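Adherence and virulence protein A (Streptococcus pneumoniae, PDB 6PON) probably binds fibronectin and helps pneumococci adhere to host tissue and cause disease. Local coordinates at residues H10-L15 with E89-V94; G22-I27 with L37-N42; N96-E101 with E121-H126; L140-H145 with L156-T161; T230-T235 with A253-L258. All blocks are in the same frame, centred on the assembly; numbering follows the deposited sequence.

In the fold
Contacts 1, 3 and 4 all reach one five-stranded antiparallel sheet. Contact 1 is buried, a largely apolar meeting of helix 5-19 with edge strand 87-93, while contacts 2 to 5 are only partly buried. Contact 3 touches contact 1 through main-chain bonds and mixes a cation, a sulfur and a carbonyl at the strand ends; contact 4, at the opposite edge strand 139-142, rests on a CH-pi contact between a proline and a histidine. Contact 2 belongs to a separate four-stranded sheet and relies on backbone pairing, apolar on one face and polar on the other. Contact 5, its centre about 52 Å from that of contact 1, packs leucines round a proline; both touch the second subunit.

Contact 1: residues H10-L15 with E89-V94; sequences HIVEEL and ESIEQV
The carboxamide of Gln-93 meets Val-12 where strand 87-93 passes helix 5-19. Its OE1 lies 4.1 Å from Val-12 CG1, a van der Waals approach, while NE2 donates to two main-chain carbonyls, Asp-97 O and Gly-5 O, which fix the rotation of the flat group. CG of Gln-93 stands opposite the main-chain nitrogen (chi1 180°) and the chain runs on extended, which carries the amide across Val-12; the two side chains cross at about a right angle. The peptide joining Glu-92 to Gln-93 is met by the other valine branch, with Val-12 CG2 4.0 Å from Gln-93 N.

Ile-91 supplies the rest. The side chains of Ile-91 and Val-12 slide past each other in opposite directions, with Val-12 CG2 and Ile-91 CG2 3.7 Å apart. The longer branch reaches one helical turn further on, where Ile-91 CD1 lies 3.6 Å from Leu-15 O and 4.4 Å from Leu-15 CB. Helix and strand run almost exactly antiparallel, at 174°, with their axes 8.2 Å apart. Leu-15 also packs on Ile-59 and Leu-61 of strand 58-61, so the helix touches both large sheets of the domain. Arg-16 adds a polar tie beside the contact by donating from NE to Ile-91 O. Between the two segments themselves the contact is mainly van der Waals, so the fit of the aliphatic groups probably helps set the helix position, alongside the directional bonds around it.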
# COMPACT_ATOMS: atom_id res chain seq x y z
N HIS B 10 13.91 -19.56 -2.97
CA HIS B 10 13.22 -20.18 -4.10
C HIS B 10 13.92 -21.45 -4.54
O HIS B 10 13.27 -22.50 -4.70
CB HIS B 10 13.09 -19.18 -5.25
CG HIS B 10 12.03 -18.15 -5.01
ND1 HIS B 10 10.78 -18.22 -5.59
CD2 HIS B 10 12.01 -17.04 -4.23
CE1 HIS B 10 10.05 -17.19 -5.19
NE2 HIS B 10 10.78 -16.47 -4.36
N ILE B 11 15.24 -21.41 -4.74
CA ILE B 11 15.89 -22.57 -5.33
C ILE B 11 15.95 -23.74 -4.36
O ILE B 11 15.96 -24.91 -4.78
CB ILE B 11 17.29 -22.23 -5.88
CG1 ILE B 11 17.77 -23.36 -6.81
CG2 ILE B 11 18.27 -21.99 -4.73
CD1 ILE B 11 18.89 -22.98 -7.78
N VAL B 12 15.97 -23.47 -3.05
CA VAL B 12 16.11 -24.58 -2.12
C VAL B 12 14.83 -25.41 -2.11
O VAL B 12 14.87 -26.61 -1.82
CB VAL B 12 16.48 -24.08 -0.71
CG1 VAL B 12 15.30 -23.44 -0.05
CG2 VAL B 12 17.00 -25.23 0.14
N GLU B 13 13.70 -24.79 -2.47
CA GLU B 13 12.47 -25.55 -2.64
C GLU B 13 12.56 -26.51 -3.82
O GLU B 13 12.10 -27.66 -3.73
CB GLU B 13 11.28 -24.60 -2.79
CG GLU B 13 9.97 -25.33 -2.88
CD GLU B 13 9.64 -26.07 -1.59
OE1 GLU B 13 9.29 -27.27 -1.64
OE2 GLU B 13 9.70 -25.46 -0.50
N GLU B 14 13.14 -26.06 -4.94
CA GLU B 14 13.39 -26.94 -6.09
C GLU B 14 14.35 -28.06 -5.73
O GLU B 14 14.17 -29.22 -6.13
CB GLU B 14 13.97 -26.16 -7.28
CG GLU B 14 13.13 -25.03 -7.87
CD GLU B 14 13.83 -24.34 -9.06
OE1 GLU B 14 15.03 -24.63 -9.31
OE2 GLU B 14 13.17 -23.53 -9.75
N LEU B 15 15.44 -27.72 -5.02
CA LEU B 15 16.43 -28.74 -4.68
C LEU B 15 15.80 -29.78 -3.78
O LEU B 15 16.04 -30.98 -3.93
CB LEU B 15 17.66 -28.11 -4.02
CG LEU B 15 18.45 -27.04 -4.77
CD1 LEU B 15 19.59 -26.48 -3.93
CD2 LEU B 15 18.97 -27.56 -6.08
N GLU B 89 18.52 -36.75 3.35
CA GLU B 89 17.35 -36.79 4.22
C GLU B 89 16.54 -35.51 4.21
O GLU B 89 15.31 -35.56 4.21
CB GLU B 89 17.79 -37.14 5.64
CG GLU B 89 17.96 -38.64 5.80
CD GLU B 89 18.53 -39.04 7.14
OE1 GLU B 89 19.11 -38.18 7.84
OE2 GLU B 89 18.39 -40.24 7.48
N SER B 90 17.21 -34.35 4.17
CA SER B 90 16.53 -33.07 4.19
C SER B 90 17.45 -32.04 3.54
O SER B 90 18.68 -32.18 3.58
CB SER B 90 16.19 -32.64 5.61
OG SER B 90 17.37 -32.36 6.33
N ILE B 91 16.85 -30.99 2.95
CA ILE B 91 17.61 -29.88 2.39
C ILE B 91 16.95 -28.60 2.87
O ILE B 91 15.79 -28.33 2.54
CB ILE B 91 17.66 -29.92 0.85
CG1 ILE B 91 18.36 -31.19 0.36
CG2 ILE B 91 18.39 -28.70 0.30
CD1 ILE B 91 18.25 -31.37 -1.13
N GLU B 92 17.70 -27.80 3.62
CA GLU B 92 17.08 -26.73 4.40
C GLU B 92 17.92 -25.46 4.31
O GLU B 92 19.14 -25.50 4.50
CB GLU B 92 16.91 -27.13 5.88
CG GLU B 92 16.10 -28.41 6.13
CD GLU B 92 14.65 -28.31 5.68
OE1 GLU B 92 14.17 -27.17 5.43
OE2 GLU B 92 13.98 -29.36 5.56
N GLN B 93 17.25 -24.35 4.03
CA GLN B 93 17.83 -23.03 4.23
C GLN B 93 17.74 -22.66 5.70
O GLN B 93 16.74 -22.93 6.36
CB GLN B 93 17.10 -22.00 3.37
CG GLN B 93 17.61 -20.59 3.49
CD GLN B 93 16.82 -19.63 2.62
OE1 GLN B 93 15.74 -19.96 2.13
NE2 GLN B 93 17.37 -18.44 2.41
N VAL B 94 18.80 -22.04 6.22
CA VAL B 94 18.74 -21.46 7.56
C VAL B 94 18.03 -20.12 7.46
O VAL B 94 18.59 -19.16 6.92
CB VAL B 94 20.13 -21.30 8.18
CG1 VAL B 94 19.98 -20.77 9.60
CG2 VAL B 94 20.89 -22.60 8.16

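Contact 2: residues G22-I27 with L37-N42; sequences GRIQKI and LQIRSN
Strands 23-28 and 34-41 form an antiparallel beta hairpin with a classic beta bulge, in which Gln-25 and Lys-26 both face Gln-38. Arg-23 and Arg-40 are a hydrogen-bonded pair, joined by Arg-23 N to Arg-40 O at 2.7 Å and Arg-40 N to Arg-23 O at 2.8 Å. At the bulge Gln-38 O receives Gln-25 N at 2.7 Å and, more weakly, Lys-26 N at 3.3 Å. The strand pairing resumes one residue out of step, with Gln-38 N bonded to Lys-26 O at 2.9 Å.

The face carrying Ile-24, Ile-27, Leu-37 and Ile-39 is apolar. Ile-24 and Ile-39 both hold CG1 beside the backbone N (chi1 -61° and -67°) and lie side by side, with Ile-24 CG1 3.9 Å from Ile-39 CG1. Ile-27 and Leu-37 repeat this, Ile-27 CG1 lying 3.7 Å from Leu-37 CD2. Ile-88 packs on Ile-24 and Ile-39. The other face carries Arg-23, Lys-26, Gln-38 and Arg-40; Lys-26 CB meets Gln-38 CB at 3.7 Å, the charged ends lead away, and Arg-23 NH1 donates to Gly-85 O. The hairpin is amphipathic: a shared carbonyl absorbs the bulge's extra residue, and the aliphatic side chains keep to one face.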
# COMPACT_ATOMS: atom_id res chain seq x y z
N GLY B 22 17.03 -38.93 -2.48
CA GLY B 22 17.96 -39.41 -3.46
C GLY B 22 19.19 -40.02 -2.82
O GLY B 22 19.36 -40.03 -1.59
N ARG B 23 20.07 -40.55 -3.67
CA ARG B 23 21.31 -41.18 -3.24
C ARG B 23 22.46 -40.46 -3.91
O ARG B 23 22.41 -40.23 -5.13
CB ARG B 23 21.33 -42.66 -3.60
CG ARG B 23 20.44 -43.54 -2.74
CD ARG B 23 21.08 -43.78 -1.35
NE ARG B 23 20.20 -44.54 -0.46
CZ ARG B 23 20.52 -44.94 0.78
NH1 ARG B 23 21.70 -44.64 1.31
NH2 ARG B 23 19.64 -45.63 1.50
N ILE B 24 23.47 -40.09 -3.13
CA ILE B 24 24.67 -39.48 -3.69
C ILE B 24 25.54 -40.58 -4.26
O ILE B 24 25.95 -41.49 -3.53
CB ILE B 24 25.44 -38.68 -2.63
CG1 ILE B 24 24.57 -37.56 -2.07
CG2 ILE B 24 26.72 -38.12 -3.22
CD1 ILE B 24 25.13 -36.95 -0.82
N GLN B 25 25.81 -40.51 -5.56
CA GLN B 25 26.53 -41.55 -6.27
C GLN B 25 27.96 -41.18 -6.62
O GLN B 25 28.77 -42.08 -6.86
CB GLN B 25 25.80 -41.92 -7.57
CG GLN B 25 24.60 -42.84 -7.38
CD GLN B 25 23.82 -43.03 -8.67
OE1 GLN B 25 23.81 -42.15 -9.53
NE2 GLN B 25 23.14 -44.16 -8.80
N LYS B 26 28.29 -39.89 -6.67
CA LYS B 26 29.63 -39.49 -7.09
C LYS B 26 29.93 -38.13 -6.49
O LYS B 26 29.04 -37.30 -6.33
CB LYS B 26 29.73 -39.48 -8.62
CG LYS B 26 31.14 -39.63 -9.13
CD LYS B 26 31.22 -39.52 -10.66
CE LYS B 26 32.69 -39.41 -11.13
NZ LYS B 26 32.84 -39.38 -12.62
N ILE B 27 31.19 -37.92 -6.12
CA ILE B 27 31.60 -36.72 -5.39
C ILE B 27 32.94 -36.28 -5.96
O ILE B 27 33.93 -37.02 -5.87
CB ILE B 27 31.70 -36.98 -3.87
CG1 ILE B 27 30.33 -37.29 -3.27
CG2 ILE B 27 32.30 -35.81 -3.14
CD1 ILE B 27 30.28 -38.66 -2.57
N LEU B 37 28.13 -33.01 -6.80
CA LEU B 37 27.59 -34.30 -6.42
C LEU B 37 26.71 -34.83 -7.54
O LEU B 37 25.80 -34.13 -8.00
CB LEU B 37 26.75 -34.20 -5.14
CG LEU B 37 27.30 -33.45 -3.93
CD1 LEU B 37 26.35 -33.59 -2.75
CD2 LEU B 37 28.68 -33.98 -3.55
N GLN B 38 26.95 -36.07 -7.98
CA GLN B 38 25.99 -36.78 -8.80
C GLN B 38 25.00 -37.47 -7.86
O GLN B 38 25.41 -38.24 -6.99
CB GLN B 38 26.66 -37.79 -9.72
CG GLN B 38 25.82 -38.17 -10.93
CD GLN B 38 26.11 -39.58 -11.41
OE1 GLN B 38 25.27 -40.48 -11.28
NE2 GLN B 38 27.31 -39.79 -11.97
N ILE B 39 23.71 -37.17 -8.02
CA ILE B 39 22.68 -37.67 -7.13
C ILE B 39 21.61 -38.36 -7.96
O ILE B 39 21.08 -37.76 -8.91
CB ILE B 39 22.05 -36.54 -6.29
CG1 ILE B 39 23.07 -35.96 -5.30
CG2 ILE B 39 20.82 -37.03 -5.55
CD1 ILE B 39 22.69 -34.56 -4.83
N ARG B 40 21.29 -39.60 -7.61
CA ARG B 40 20.19 -40.32 -8.24
C ARG B 40 18.95 -40.14 -7.39
O ARG B 40 18.99 -40.33 -6.17
CB ARG B 40 20.52 -41.81 -8.39
CG ARG B 40 19.36 -42.64 -8.91
CD ARG B 40 19.84 -43.97 -9.45
NE ARG B 40 18.77 -44.70 -10.14
CZ ARG B 40 18.40 -44.47 -11.40
NH1 ARG B 40 18.98 -43.52 -12.12
NH2 ARG B 40 17.42 -45.20 -11.93
N SER B 41 17.83 -39.81 -8.05
CA SER B 41 16.60 -39.48 -7.36
C SER B 41 15.44 -39.56 -8.35
O SER B 41 15.56 -39.07 -9.47
CB SER B 41 16.68 -38.09 -6.75
OG SER B 41 15.83 -38.01 -5.63
N ASN B 42 14.33 -40.17 -7.92
CA ASN B 42 13.16 -40.37 -8.78
C ASN B 42 13.56 -41.02 -10.11
O ASN B 42 13.11 -40.61 -11.18
CB ASN B 42 12.41 -39.06 -9.03
CG ASN B 42 12.27 -38.21 -7.77
OD1 ASN B 42 11.59 -38.59 -6.81
ND2 ASN B 42 12.91 -37.03 -7.77

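Contact 3: residues N96-E101 with E121-H126; sequences NDRIVE and EIMGKH
Arg-98 lays its guanidinium over the carbonyl of Ile-122, whose oxygen sits above the centre of the flat group, 3.2 Å from Arg-98 CZ. The angles at Arg-98 NE and NH1 are too poor for hydrogen bonds, so the attraction is probably electrostatic, between the delocalised positive charge and the carbonyl oxygen. A bend at chi3 (-52°) folds the arginine into this position and brings Arg-98 NH2 to 3.4 Å from Met-123 SD, the sulfur approaching obliquely.

The backbones of the same residues are tied by a nearly straight bond, Ile-122 N to Arg-98 O at 3.0 Å and 174°. It lies at the end of the pairing between strands 99-107 and 113-121 of the five-stranded antiparallel sheet, next to the non-hydrogen-bonded pair of Ile-99 and Glu-121. Arg-98 is the centre of an inverse gamma turn leading into the strand, and its N is bonded to Asp-97 OD1 at 2.6 Å.

Met-123, bent at chi2 (-81°), sets its methyl in the corner formed by Ile-99 and Asp-97: Met-123 CE is 3.5 Å from Ile-99 CG1 and 3.6 Å from Asp-97 OD1. Close by, the Glu-121 carboxylate turns to Arg-154 in a salt bridge and to the Tyr-162 hydroxyl.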
# COMPACT_ATOMS: atom_id res chain seq x y z
N ASN B 96 16.33 -16.96 6.38
CA ASN B 96 16.45 -16.42 5.03
C ASN B 96 17.89 -15.99 4.76
O ASN B 96 18.14 -15.12 3.93
CB ASN B 96 15.50 -15.25 4.79
CG ASN B 96 15.22 -15.02 3.31
OD1 ASN B 96 14.85 -15.94 2.58
ND2 ASN B 96 15.38 -13.77 2.85
N ASP B 97 18.84 -16.59 5.47
CA ASP B 97 20.24 -16.28 5.25
C ASP B 97 20.78 -17.12 4.09
O ASP B 97 20.10 -18.00 3.57
CB ASP B 97 21.03 -16.54 6.53
CG ASP B 97 22.32 -15.73 6.61
OD1 ASP B 97 22.77 -15.15 5.59
OD2 ASP B 97 22.90 -15.70 7.72
N ARG B 98 22.01 -16.82 3.68
CA ARG B 98 22.64 -17.51 2.55
C ARG B 98 23.43 -18.74 3.04
O ARG B 98 24.64 -18.84 2.89
CB ARG B 98 23.54 -16.55 1.78
CG ARG B 98 22.77 -15.45 0.98
CD ARG B 98 23.68 -14.26 0.66
NE ARG B 98 24.29 -13.85 1.92
CZ ARG B 98 25.44 -13.19 2.04
NH1 ARG B 98 26.14 -12.85 0.96
NH2 ARG B 98 25.90 -12.90 3.25
N ILE B 99 22.69 -19.68 3.63
CA ILE B 99 23.25 -20.91 4.18
C ILE B 99 22.30 -22.06 3.89
O ILE B 99 21.10 -21.96 4.20
CB ILE B 99 23.47 -20.83 5.71
CG1 ILE B 99 24.18 -19.54 6.07
CG2 ILE B 99 24.25 -22.06 6.20
CD1 ILE B 99 24.49 -19.43 7.51
N VAL B 100 22.83 -23.16 3.36
CA VAL B 100 22.05 -24.36 3.11
C VAL B 100 22.66 -25.54 3.84
O VAL B 100 23.88 -25.73 3.83
CB VAL B 100 21.92 -24.68 1.61
CG1 VAL B 100 21.15 -25.97 1.44
CG2 VAL B 100 21.23 -23.54 0.89
N GLU B 101 21.79 -26.34 4.46
CA GLU B 101 22.19 -27.53 5.19
C GLU B 101 21.50 -28.74 4.57
O GLU B 101 20.28 -28.74 4.36
CB GLU B 101 21.85 -27.41 6.67
CG GLU B 101 22.66 -26.32 7.36
CD GLU B 101 22.40 -26.24 8.84
OE1 GLU B 101 21.40 -26.81 9.31
OE2 GLU B 101 23.22 -25.60 9.54
N GLU B 121 27.96 -22.12 2.97
CA GLU B 121 27.78 -20.74 3.39
C GLU B 121 28.24 -19.87 2.23
O GLU B 121 29.41 -19.95 1.82
CB GLU B 121 28.60 -20.42 4.64
CG GLU B 121 28.39 -21.38 5.79
CD GLU B 121 29.43 -21.16 6.87
OE1 GLU B 121 30.34 -20.32 6.62
OE2 GLU B 121 29.35 -21.82 7.94
N ILE B 122 27.34 -19.05 1.72
CA ILE B 122 27.62 -18.17 0.60
C ILE B 122 27.73 -16.77 1.19
O ILE B 122 26.74 -16.06 1.35
CB ILE B 122 26.56 -18.27 -0.48
CG1 ILE B 122 26.52 -19.72 -0.97
CG2 ILE B 122 26.88 -17.33 -1.63
CD1 ILE B 122 25.27 -20.07 -1.70
N MET B 123 28.96 -16.39 1.54
CA MET B 123 29.30 -15.20 2.30
C MET B 123 30.46 -14.47 1.67
O MET B 123 31.43 -14.11 2.34
CB MET B 123 29.66 -15.55 3.75
CG MET B 123 28.63 -16.41 4.48
SD MET B 123 27.29 -15.40 5.09
CE MET B 123 26.09 -16.63 5.57
N GLY B 124 30.40 -14.28 0.36
CA GLY B 124 31.45 -13.57 -0.35
C GLY B 124 32.84 -14.10 -0.05
O GLY B 124 33.12 -15.28 -0.26
N LYS B 125 33.70 -13.23 0.48
CA LYS B 125 35.09 -13.58 0.78
C LYS B 125 35.18 -14.76 1.75
O LYS B 125 36.16 -15.51 1.73
CB LYS B 125 35.79 -12.34 1.34
CG LYS B 125 36.86 -12.60 2.38
CD LYS B 125 37.04 -11.40 3.28
CE LYS B 125 38.02 -10.44 2.66
NZ LYS B 125 39.37 -11.07 2.58
N HIS B 126 34.17 -14.97 2.59
CA HIS B 126 34.18 -16.00 3.60
C HIS B 126 33.36 -17.22 3.23
O HIS B 126 33.14 -18.08 4.08
CB HIS B 126 33.69 -15.43 4.93
CG HIS B 126 34.55 -14.33 5.46
ND1 HIS B 126 35.92 -14.42 5.53
CD2 HIS B 126 34.23 -13.10 5.94
CE1 HIS B 126 36.41 -13.31 6.04
NE2 HIS B 126 35.41 -12.49 6.29

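Contact 4: residues L140-H145 with L156-T161; sequences LEVIKH and LLPGST
Pro-158 packs against one face of the His-145 ring in a CH-pi contact: Pro-158 CD lies 3.9 Å from the ring centroid, 26° off the normal and displaced toward the rim over CE1 and NE2. The two side chains cross at about a right angle. Pro-158 CG also rests 3.7 Å from Glu-141 OE2. Leu-157 adds an aliphatic touch at the root of the histidine, its CD2 3.8 Å from His-145 CB.

One hydrogen bond from within its own segment holds the ring, and a second fixes the carboxylate that accepts it. His-145 NE2 donates to Glu-141 OE2 at 2.6 Å, nearly in the ring plane and on the syn lone pair. The anti lone pair of the same oxygen takes Val-142 N, also at 2.6 Å, so one carboxylate oxygen is gripped twice. Glu-141 bends at chi2 (39°) to bring it there.

These residues lie where the edge strand 139-142 leaves the five-stranded sheet, at and just after a classic beta bulge formed by Leu-140 and Glu-141 facing Leu-131. The opposing loop makes a type II turn from Leu-157 to Ser-160, with Pro-158 and Gly-159 at its corners, closed by Ser-160 N to Leu-157 O.

Weaker contacts gather on the carbonyl of Leu-156. His-145 CA approaches Leu-156 O at 3.4 Å in a CA-H...O contact, and Val-142 CG1 lies 3.7 Å from the same oxygen.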
# COMPACT_ATOMS: atom_id res chain seq x y z
N LEU B 140 34.01 -32.53 10.00
CA LEU B 140 34.77 -33.64 9.44
C LEU B 140 35.78 -33.16 8.41
O LEU B 140 36.89 -33.70 8.33
CB LEU B 140 33.81 -34.67 8.85
CG LEU B 140 32.87 -35.30 9.89
CD1 LEU B 140 31.64 -35.96 9.22
CD2 LEU B 140 33.66 -36.31 10.81
N GLU B 141 35.44 -32.13 7.64
CA GLU B 141 36.31 -31.58 6.61
C GLU B 141 35.65 -30.32 6.05
O GLU B 141 34.45 -30.09 6.24
CB GLU B 141 36.59 -32.64 5.52
CG GLU B 141 37.67 -32.35 4.49
CD GLU B 141 38.94 -31.65 4.99
OE1 GLU B 141 40.02 -32.27 4.99
OE2 GLU B 141 38.87 -30.45 5.32
N VAL B 142 36.45 -29.48 5.40
CA VAL B 142 35.97 -28.15 5.05
C VAL B 142 36.83 -27.63 3.90
O VAL B 142 38.06 -27.70 3.95
CB VAL B 142 36.00 -27.20 6.26
CG1 VAL B 142 37.34 -27.29 6.98
CG2 VAL B 142 35.76 -25.77 5.82
N ILE B 143 36.17 -27.09 2.87
CA ILE B 143 36.86 -26.89 1.61
C ILE B 143 37.87 -25.76 1.68
O ILE B 143 38.83 -25.76 0.91
CB ILE B 143 35.84 -26.69 0.48
CG1 ILE B 143 36.41 -27.23 -0.83
CG2 ILE B 143 35.43 -25.22 0.38
CD1 ILE B 143 35.40 -27.25 -1.94
N LYS B 144 37.71 -24.81 2.60
CA LYS B 144 38.70 -23.75 2.80
C LYS B 144 39.10 -23.74 4.27
O LYS B 144 38.38 -23.19 5.11
CB LYS B 144 38.17 -22.39 2.38
CG LYS B 144 38.65 -21.97 1.00
CD LYS B 144 38.33 -20.50 0.73
CE LYS B 144 36.88 -20.30 0.38
NZ LYS B 144 36.46 -18.87 0.52
N HIS B 145 40.25 -24.34 4.59
CA HIS B 145 40.72 -24.33 5.97
C HIS B 145 41.06 -22.92 6.41
O HIS B 145 41.63 -22.13 5.64
CB HIS B 145 41.93 -25.25 6.13
CG HIS B 145 41.61 -26.70 5.98
ND1 HIS B 145 42.46 -27.70 6.41
CD2 HIS B 145 40.54 -27.33 5.43
CE1 HIS B 145 41.92 -28.88 6.15
NE2 HIS B 145 40.76 -28.68 5.56
N LEU B 156 38.07 -23.00 11.37
CA LEU B 156 37.48 -23.86 10.34
C LEU B 156 38.52 -24.92 9.99
O LEU B 156 39.25 -24.81 9.01
CB LEU B 156 37.04 -23.06 9.12
CG LEU B 156 35.89 -22.11 9.44
CD1 LEU B 156 35.31 -21.53 8.18
CD2 LEU B 156 34.82 -22.81 10.26
N LEU B 157 38.56 -25.96 10.80
CA LEU B 157 39.55 -27.01 10.61
C LEU B 157 38.91 -28.33 11.00
O LEU B 157 38.03 -28.35 11.87
CB LEU B 157 40.82 -26.76 11.46
CG LEU B 157 41.77 -25.60 11.12
CD1 LEU B 157 42.78 -25.38 12.24
CD2 LEU B 157 42.53 -25.83 9.80
N PRO B 158 39.28 -29.43 10.35
CA PRO B 158 38.80 -30.75 10.79
C PRO B 158 38.99 -30.93 12.29
O PRO B 158 40.01 -30.54 12.86
CB PRO B 158 39.67 -31.74 9.99
CG PRO B 158 40.11 -30.97 8.77
CD PRO B 158 40.15 -29.51 9.16
N GLY B 159 37.98 -31.50 12.94
CA GLY B 159 37.99 -31.73 14.37
C GLY B 159 37.43 -30.60 15.21
O GLY B 159 36.97 -30.85 16.32
N SER B 160 37.47 -29.36 14.70
CA SER B 160 36.85 -28.24 15.40
C SER B 160 35.33 -28.39 15.40
O SER B 160 34.74 -28.95 14.46
CB SER B 160 37.23 -26.90 14.75
OG SER B 160 38.61 -26.60 14.89
N THR B 161 34.71 -27.89 16.47
CA THR B 161 33.26 -27.87 16.56
C THR B 161 32.71 -26.78 15.65
O THR B 161 33.27 -25.68 15.58
CB THR B 161 32.83 -27.64 18.00
OG1 THR B 161 33.45 -28.64 18.83
CG2 THR B 161 31.31 -27.73 18.15

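Contact 5: residues T230-T235 with A253-L258; sequences TKPCLT and ANLSDL
Pro-232 is the bump of this contact: its ring enters the groove between Leu-255 and Leu-258 at the start of helix 255-263. The point of the ring, Pro-232 CG, presses on the backbone just before the helix, 3.4 Å from Asn-254 C, and is flanked by Leu-255 CD2 at 3.8 Å. On the other flank Pro-232 CB meets Leu-258 CD2, again at 3.8 Å.

Leu-258 projects the other way. With its CG nearly opposite the main-chain nitrogen (chi1 165°), both methyls of its fork sit on the Cys-233 carbonyl, and Leu-258 CD1 also meets Leu-234 CG at 3.6 Å. Leu-234 and Leu-258 slide past each other in opposite directions. At the far end, Thr-230 CG2 crosses over the tip of Leu-255, 3.8 Å from its CD2, while Thr-230 OG1 turns to His-10 ND1 of the second subunit. Leu-255 packs on Ile-11 and Leu-258 on Phe-7 of the second subunit, so these leucines also serve the interface between chains.

The helix opens with a side-chain N-cap, Asn-254 OD1 accepting from Asp-257 N at 3.1 Å; together the parts make a capped helix packed against a short strand of a three-stranded antiparallel sheet.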
# COMPACT_ATOMS: atom_id res chain seq x y z
N THR B 230 -18.89 5.27 -3.93
CA THR B 230 -19.51 5.72 -2.68
C THR B 230 -20.16 4.54 -1.96
O THR B 230 -20.89 3.75 -2.58
CB THR B 230 -20.55 6.83 -2.96
OG1 THR B 230 -19.94 7.93 -3.65
CG2 THR B 230 -21.15 7.35 -1.67
N LYS B 231 -19.91 4.43 -0.66
CA LYS B 231 -20.46 3.37 0.19
C LYS B 231 -20.77 3.98 1.54
O LYS B 231 -19.98 3.89 2.48
CB LYS B 231 -19.47 2.22 0.35
CG LYS B 231 -19.10 1.50 -0.93
CD LYS B 231 -19.77 0.14 -0.99
CE LYS B 231 -19.76 -0.42 -2.40
NZ LYS B 231 -20.61 0.39 -3.32
N PRO B 232 -21.94 4.60 1.69
CA PRO B 232 -22.23 5.33 2.93
C PRO B 232 -22.27 4.41 4.15
O PRO B 232 -22.92 3.37 4.14
CB PRO B 232 -23.61 5.96 2.65
CG PRO B 232 -23.78 5.89 1.17
CD PRO B 232 -23.05 4.68 0.73
N CYS B 233 -21.55 4.80 5.20
CA CYS B 233 -21.58 4.08 6.47
C CYS B 233 -21.50 5.07 7.62
O CYS B 233 -20.92 6.15 7.50
CB CYS B 233 -20.42 3.08 6.62
SG CYS B 233 -20.13 2.00 5.23
N LEU B 234 -22.07 4.67 8.75
CA LEU B 234 -21.79 5.34 10.01
C LEU B 234 -20.42 4.92 10.56
O LEU B 234 -19.83 3.92 10.15
CB LEU B 234 -22.87 5.02 11.03
CG LEU B 234 -24.26 5.57 10.69
CD1 LEU B 234 -25.29 4.70 11.32
CD2 LEU B 234 -24.44 7.01 11.16
N THR B 235 -19.92 5.72 11.49
CA THR B 235 -18.79 5.31 12.33
C THR B 235 -19.23 5.40 13.79
O THR B 235 -20.40 5.70 14.08
CB THR B 235 -17.54 6.16 12.07
OG1 THR B 235 -17.75 7.48 12.57
CG2 THR B 235 -17.23 6.27 10.59
N ALA B 253 -28.08 3.06 1.36
CA ALA B 253 -28.20 3.13 -0.09
C ALA B 253 -27.59 4.42 -0.63
O ALA B 253 -27.12 4.46 -1.77
CB ALA B 253 -29.66 3.01 -0.51
N ASN B 254 -27.58 5.47 0.17
CA ASN B 254 -27.04 6.73 -0.32
C ASN B 254 -26.74 7.63 0.87
O ASN B 254 -27.09 7.34 2.01
CB ASN B 254 -28.02 7.40 -1.27
CG ASN B 254 -29.42 7.30 -0.77
OD1 ASN B 254 -29.77 7.92 0.23
ND2 ASN B 254 -30.22 6.48 -1.43
N LEU B 255 -26.09 8.75 0.57
CA LEU B 255 -25.63 9.63 1.62
C LEU B 255 -26.79 10.36 2.29
O LEU B 255 -26.66 10.76 3.45
CB LEU B 255 -24.61 10.62 1.04
CG LEU B 255 -23.47 9.91 0.30
CD1 LEU B 255 -22.84 10.78 -0.79
CD2 LEU B 255 -22.42 9.44 1.29
N SER B 256 -27.91 10.51 1.59
CA SER B 256 -29.09 11.13 2.18
C SER B 256 -29.63 10.30 3.33
O SER B 256 -29.91 10.83 4.42
CB SER B 256 -30.17 11.33 1.10
OG SER B 256 -31.49 11.20 1.64
N ASP B 257 -29.81 9.00 3.11
CA ASP B 257 -30.29 8.12 4.17
C ASP B 257 -29.31 8.07 5.33
O ASP B 257 -29.72 8.01 6.50
CB ASP B 257 -30.51 6.70 3.63
CG ASP B 257 -31.63 6.61 2.60
OD1 ASP B 257 -32.20 7.64 2.19
OD2 ASP B 257 -31.91 5.46 2.19
N LEU B 258 -28.01 8.05 5.03
CA LEU B 258 -27.00 8.05 6.09
C LEU B 258 -27.13 9.30 6.96
O LEU B 258 -27.17 9.21 8.20
CB LEU B 258 -25.60 7.94 5.47
CG LEU B 258 -24.40 8.28 6.36
CD1 LEU B 258 -24.31 7.29 7.50
CD2 LEU B 258 -23.07 8.28 5.59